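Local coordinates for protein phosphatase YwpJ (Bacillus subtilis, PDB 1NRW) that removes phosphate from phosphorylated five- and six-carbon sugars and nucleoside monophosphates in vitro, and less readily from FMN, with magnesium as cofactor, at residues W63-N68 with G218-R223; V71-D74 with R78-H81. One frame throughout, in Å; residues are numbered along the deposited sequence.

Contact 1 of 2, residues W63-N68 with G218-R223; sequences WVISAN and GQALKR
Ile65 CD1 lies over one face of the flat peptide group that links Ala220 to Leu221. It stands almost straight above the nitrogen, with Ile65 CD1 4.0 Å from Leu221 N. No side-chain ring or amide takes part across this contact, and no hydrogen bond crosses it. The rest is aliphatic. Ala220 CB points at the strand and meets both branches of Ile65: Ile65 CG2 is 3.6 Å from Ala220 CB, and Ile65 CD1 is 3.7 Å from the same atom. The Ala220 methyl thus sits between CG2 and CD1 of Ile65. With chi1 at -70°, the CG1 branch lies beside the backbone N and CG2 lies beside the carbonyl carbon. The extended chi2, 175°, carries CD1 outward to the helix backbone. Helix and strand come close here, with Ile65 CA 6.9 Å from Ala220 CA. All three touching residues are buried. This is helix-on-sheet packing in the Rossmann-like core of a HAD phosphatase. Helix 217-227 begins at the phosphate-binding Lys217, whose side chain lies about 5 Å from that of Ile65. Ile65 also packs on Val41 and Ser43 of strand 39-43, and Ala220 reaches Ile72 of strand 71-73. Across the sheet, Val64 packs on helix 48-55.

Contact 2 of 2, residues V71-D74 with R78-H81; sequences VIHD and RLYH
Asp74 and Arg78 are joined by a two-point grip at the turn end of a beta hairpin. Arg78 NH1 forms a salt bridge to Asp74 OD2 at 2.8 Å. It meets the syn side of that oxygen, which lies in the guanidinium plane, and the carboxylate and guanidinium planes stand 84° apart. Arg78 N donates to Asp74 OD1, also at 2.8 Å, from above the carboxylate plane. Asp74 chi1, 78°, sets its CG between the backbone N and the carbonyl carbon and turns the carboxylate to Arg78. Asp74 N bonds back to Arg78 O at 2.9 Å. A water joins Asp74 OD2 to Tyr80 OH. Further along lies a classic beta bulge: Tyr80 and His81 both face Ile72. Ile72 O accepts a bond from Tyr80 N at 2.8 Å and a weak one from His81 N. Ile72 N donates to His81 O at 3.0 Å. Ile72 CG2 rests on Tyr80 CB, and Asp74 CB lies near the Tyr80 ring. On the other sheet face His48 stacks with His73. Leu79 CD1 makes a CH-pi contact over one face of the His73 ring, 3.9 Å from its centroid.

In the fold
Both contacts belong to one sheet, in which strands 63-66 and 71-73 are neighbours. Probable backbone hydrogen bonds, Ser66 N to Val71 O and Val64 N to His73 O, join them. Contact 1 is core. It is small, made without a hydrogen bond, and brings a helix from far along the chain onto the sheet, near the phosphate site. Contact 2 is local and partly exposed. It forms the hairpin at the sheet's edge, where strand 79-82 is outermost, and relies on backbone bonds and a salt bridge. Helix 217-227 serves both, since Ala220 and Arg223 also touch Ile72. Trp63, at the start of strand 63-66, packs against Asp74 and meets Tyr80 edge-to-face.

Contact 1 of 2, residues W63-N68 with G218-R223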
loop_
_atom_site.group_PDB
_atom_site.type_symbol
_atom_site.label_atom_id
_atom_site.label_comp_id
_atom_site.label_asym_id
_atom_site.label_seq_id
_atom_site.Cartn_x
_atom_site.Cartn_y
_atom_site.Cartn_z
ATOM N N TRP A 63 5.372 2.938 -12.847
ATOM C CA TRP A 63 5.732 1.612 -12.370
ATOM C C TRP A 63 4.816 1.472 -11.164
ATOM O O TRP A 63 4.458 2.476 -10.534
ATOM C CB TRP A 63 7.181 1.555 -11.883
ATOM C CG TRP A 63 8.194 1.622 -12.971
ATOM C CD1 TRP A 63 8.672 2.744 -13.577
ATOM C CD2 TRP A 63 8.838 0.512 -13.606
ATOM N NE1 TRP A 63 9.577 2.404 -14.556
ATOM C CE2 TRP A 63 9.698 1.040 -14.595
ATOM C CE3 TRP A 63 8.771 -0.878 -13.436
ATOM C CZ2 TRP A 63 10.488 0.226 -15.417
ATOM C CZ3 TRP A 63 9.559 -1.692 -14.256
ATOM C CH2 TRP A 63 10.407 -1.131 -15.234
ATOM N N VAL A 64 4.430 0.245 -10.839
ATOM C CA VAL A 64 3.561 0.022 -9.696
ATOM C C VAL A 64 4.052 -1.111 -8.818
ATOM O O VAL A 64 4.234 -2.243 -9.283
ATOM C CB VAL A 64 2.124 -0.338 -10.124
ATOM C CG1 VAL A 64 1.253 -0.582 -8.879
ATOM C CG2 VAL A 64 1.534 0.775 -10.971
ATOM N N ILE A 65 4.277 -0.789 -7.553
ATOM C CA ILE A 65 4.669 -1.780 -6.561
ATOM C C ILE A 65 3.378 -1.970 -5.769
ATOM O O ILE A 65 2.835 -1.006 -5.215
ATOM C CB ILE A 65 5.783 -1.248 -5.651
ATOM C CG1 ILE A 65 7.084 -1.139 -6.455
ATOM C CG2 ILE A 65 5.957 -2.165 -4.440
ATOM C CD1 ILE A 65 8.234 -0.510 -5.697
ATOM N N SER A 66 2.863 -3.191 -5.747
ATOM C CA SER A 66 1.618 -3.463 -5.038
ATOM C C SER A 66 1.752 -4.599 -4.036
ATOM O O SER A 66 2.797 -5.235 -3.944
ATOM C CB SER A 66 0.501 -3.772 -6.046
ATOM O OG SER A 66 0.828 -4.869 -6.879
ATOM N N ALA A 67 0.689 -4.840 -3.277
ATOM C CA ALA A 67 0.691 -5.902 -2.283
ATOM C C ALA A 67 1.875 -5.793 -1.322
ATOM O O ALA A 67 2.516 -6.790 -0.976
ATOM C CB ALA A 67 0.684 -7.259 -2.973
ATOM N N ASN A 68 2.158 -4.566 -0.896
ATOM C CA ASN A 68 3.225 -4.295 0.056
ATOM C C ASN A 68 4.617 -4.686 -0.437
ATOM O O ASN A 68 5.473 -5.076 0.356
ATOM C CB ASN A 68 2.929 -5.010 1.384
ATOM C CG ASN A 68 3.813 -4.528 2.517
ATOM O OD1 ASN A 68 3.981 -3.323 2.711
ATOM N ND2 ASN A 68 4.371 -5.462 3.282
ATOM N N GLY A 218 10.269 -1.261 0.765
ATOM C CA GLY A 218 11.684 -0.952 0.650
ATOM C C GLY A 218 12.452 -1.959 -0.193
ATOM O O GLY A 218 13.277 -1.578 -1.014
ATOM N N GLN A 219 12.187 -3.246 -0.002
ATOM C CA GLN A 219 12.882 -4.268 -0.781
ATOM C C GLN A 219 12.486 -4.226 -2.254
ATOM O O GLN A 219 13.312 -4.473 -3.133
ATOM C CB GLN A 219 12.610 -5.657 -0.199
ATOM C CG GLN A 219 13.283 -5.886 1.142
ATOM C CD GLN A 219 12.917 -7.217 1.758
ATOM O OE1 GLN A 219 11.886 -7.351 2.431
ATOM N NE2 GLN A 219 13.750 -8.219 1.517
ATOM N N ALA A 220 11.222 -3.912 -2.524
ATOM C CA ALA A 220 10.742 -3.829 -3.898
ATOM C C ALA A 220 11.415 -2.647 -4.588
ATOM O O ALA A 220 11.760 -2.720 -5.769
ATOM C CB ALA A 220 9.217 -3.661 -3.921
ATOM N N LEU A 221 11.591 -1.554 -3.849
ATOM C CA LEU A 221 12.240 -0.372 -4.392
ATOM C C LEU A 221 13.690 -0.722 -4.745
ATOM O O LEU A 221 14.171 -0.378 -5.822
ATOM C CB LEU A 221 12.202 0.777 -3.376
ATOM C CG LEU A 221 12.896 2.091 -3.759
ATOM C CD1 LEU A 221 12.437 2.545 -5.141
ATOM C CD2 LEU A 221 12.585 3.156 -2.709
ATOM N N LYS A 222 14.376 -1.423 -3.846
ATOM C CA LYS A 222 15.763 -1.803 -4.103
ATOM C C LYS A 222 15.858 -2.730 -5.311
ATOM O O LYS A 222 16.761 -2.603 -6.141
ATOM C CB LYS A 222 16.364 -2.502 -2.883
ATOM C CG LYS A 222 16.529 -1.615 -1.663
ATOM C CD LYS A 222 17.207 -2.399 -0.548
ATOM C CE LYS A 222 17.336 -1.591 0.724
ATOM N NZ LYS A 222 17.959 -2.420 1.803
ATOM N N ARG A 223 14.918 -3.662 -5.400
ATOM C CA ARG A 223 14.869 -4.624 -6.492
ATOM C C ARG A 223 14.742 -3.904 -7.836
ATOM O O ARG A 223 15.430 -4.234 -8.805
ATOM C CB ARG A 223 13.670 -5.558 -6.276
ATOM C CG ARG A 223 13.642 -6.798 -7.130
ATOM C CD ARG A 223 12.351 -7.571 -6.884
ATOM N NE ARG A 223 12.180 -7.953 -5.482
ATOM C CZ ARG A 223 12.886 -8.901 -4.872
ATOM N NH1 ARG A 223 13.817 -9.569 -5.539
ATOM N NH2 ARG A 223 12.653 -9.189 -3.597
#

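Contact 2 of 2, residues V71-D74 with R78-H81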
loop_
_atom_site.group_PDB
_atom_site.type_symbol
_atom_site.label_atom_id
_atom_site.label_comp_id
_atom_site.label_asym_id
_atom_site.label_seq_id
_atom_site.Cartn_x
_atom_site.Cartn_y
_atom_site.Cartn_z
ATOM N N VAL A 71 4.511 -7.451 -5.326
ATOM C CA VAL A 71 4.303 -7.412 -6.771
ATOM C C VAL A 71 4.812 -6.136 -7.441
ATOM O O VAL A 71 4.658 -5.033 -6.909
ATOM C CB VAL A 71 2.793 -7.578 -7.096
ATOM C CG1 VAL A 71 2.572 -7.586 -8.599
ATOM C CG2 VAL A 71 2.267 -8.860 -6.470
ATOM N N ILE A 72 5.420 -6.293 -8.616
ATOM C CA ILE A 72 5.935 -5.153 -9.372
ATOM C C ILE A 72 5.516 -5.242 -10.840
ATOM O O ILE A 72 5.680 -6.287 -11.475
ATOM C CB ILE A 72 7.481 -5.080 -9.343
ATOM C CG1 ILE A 72 7.992 -5.049 -7.902
ATOM C CG2 ILE A 72 7.950 -3.858 -10.120
ATOM C CD1 ILE A 72 9.510 -4.969 -7.793
ATOM N N HIS A 73 4.970 -4.144 -11.365
ATOM C CA HIS A 73 4.553 -4.047 -12.765
ATOM C C HIS A 73 5.177 -2.778 -13.345
ATOM O O HIS A 73 5.437 -1.814 -12.611
ATOM C CB HIS A 73 3.025 -3.922 -12.907
ATOM C CG HIS A 73 2.274 -5.204 -12.727
ATOM N ND1 HIS A 73 1.848 -5.657 -11.497
ATOM C CD2 HIS A 73 1.835 -6.111 -13.633
ATOM C CE1 HIS A 73 1.176 -6.783 -11.652
ATOM N NE2 HIS A 73 1.152 -7.081 -12.939
ATOM N N ASP A 74 5.417 -2.767 -14.653
ATOM C CA ASP A 74 5.972 -1.579 -15.278
ATOM C C ASP A 74 4.807 -0.690 -15.725
ATOM O O ASP A 74 3.641 -1.056 -15.542
ATOM C CB ASP A 74 6.919 -1.944 -16.441
ATOM C CG ASP A 74 6.203 -2.336 -17.722
ATOM O OD1 ASP A 74 4.954 -2.304 -17.791
ATOM O OD2 ASP A 74 6.928 -2.676 -18.687
ATOM N N ARG A 78 3.410 -4.675 -17.625
ATOM C CA ARG A 78 4.202 -5.896 -17.760
ATOM C C ARG A 78 4.649 -6.308 -16.367
ATOM O O ARG A 78 5.080 -5.470 -15.572
ATOM C CB ARG A 78 5.439 -5.663 -18.624
ATOM C CG ARG A 78 5.151 -5.145 -20.014
ATOM C CD ARG A 78 6.411 -5.187 -20.868
ATOM N NE ARG A 78 6.196 -4.584 -22.180
ATOM C CZ ARG A 78 6.152 -3.273 -22.395
ATOM N NH1 ARG A 78 6.315 -2.429 -21.381
ATOM N NH2 ARG A 78 5.939 -2.808 -23.620
ATOM N N LEU A 79 4.550 -7.598 -16.076
ATOM C CA LEU A 79 4.938 -8.116 -14.773
ATOM C C LEU A 79 6.456 -8.203 -14.619
ATOM O O LEU A 79 7.143 -8.724 -15.498
ATOM C CB LEU A 79 4.330 -9.504 -14.568
ATOM C CG LEU A 79 4.638 -10.128 -13.207
ATOM C CD1 LEU A 79 3.881 -9.366 -12.116
ATOM C CD2 LEU A 79 4.231 -11.590 -13.208
ATOM N N TYR A 80 6.973 -7.690 -13.504
ATOM C CA TYR A 80 8.405 -7.732 -13.231
ATOM C C TYR A 80 8.729 -8.635 -12.050
ATOM O O TYR A 80 9.852 -9.112 -11.923
ATOM C CB TYR A 80 8.949 -6.326 -12.941
ATOM C CG TYR A 80 9.552 -5.634 -14.143
ATOM C CD1 TYR A 80 8.771 -5.293 -15.248
ATOM C CD2 TYR A 80 10.917 -5.338 -14.182
ATOM C CE1 TYR A 80 9.341 -4.675 -16.368
ATOM C CE2 TYR A 80 11.492 -4.725 -15.290
ATOM C CZ TYR A 80 10.701 -4.398 -16.377
ATOM O OH TYR A 80 11.281 -3.794 -17.468
ATOM N N HIS A 81 7.751 -8.882 -11.181
ATOM C CA HIS A 81 8.034 -9.719 -10.026
ATOM C C HIS A 81 6.838 -10.070 -9.156
ATOM O O HIS A 81 5.914 -9.273 -8.994
ATOM C CB HIS A 81 9.070 -9.015 -9.133
ATOM C CG HIS A 81 9.603 -9.867 -8.019
ATOM N ND1 HIS A 81 10.622 -10.778 -8.203
ATOM C CD2 HIS A 81 9.249 -9.957 -6.715
ATOM C CE1 HIS A 81 10.870 -11.394 -7.060
ATOM N NE2 HIS A 81 10.052 -10.915 -6.140
HETATM O O HOH W 1 9.601 -2.604 -19.170
#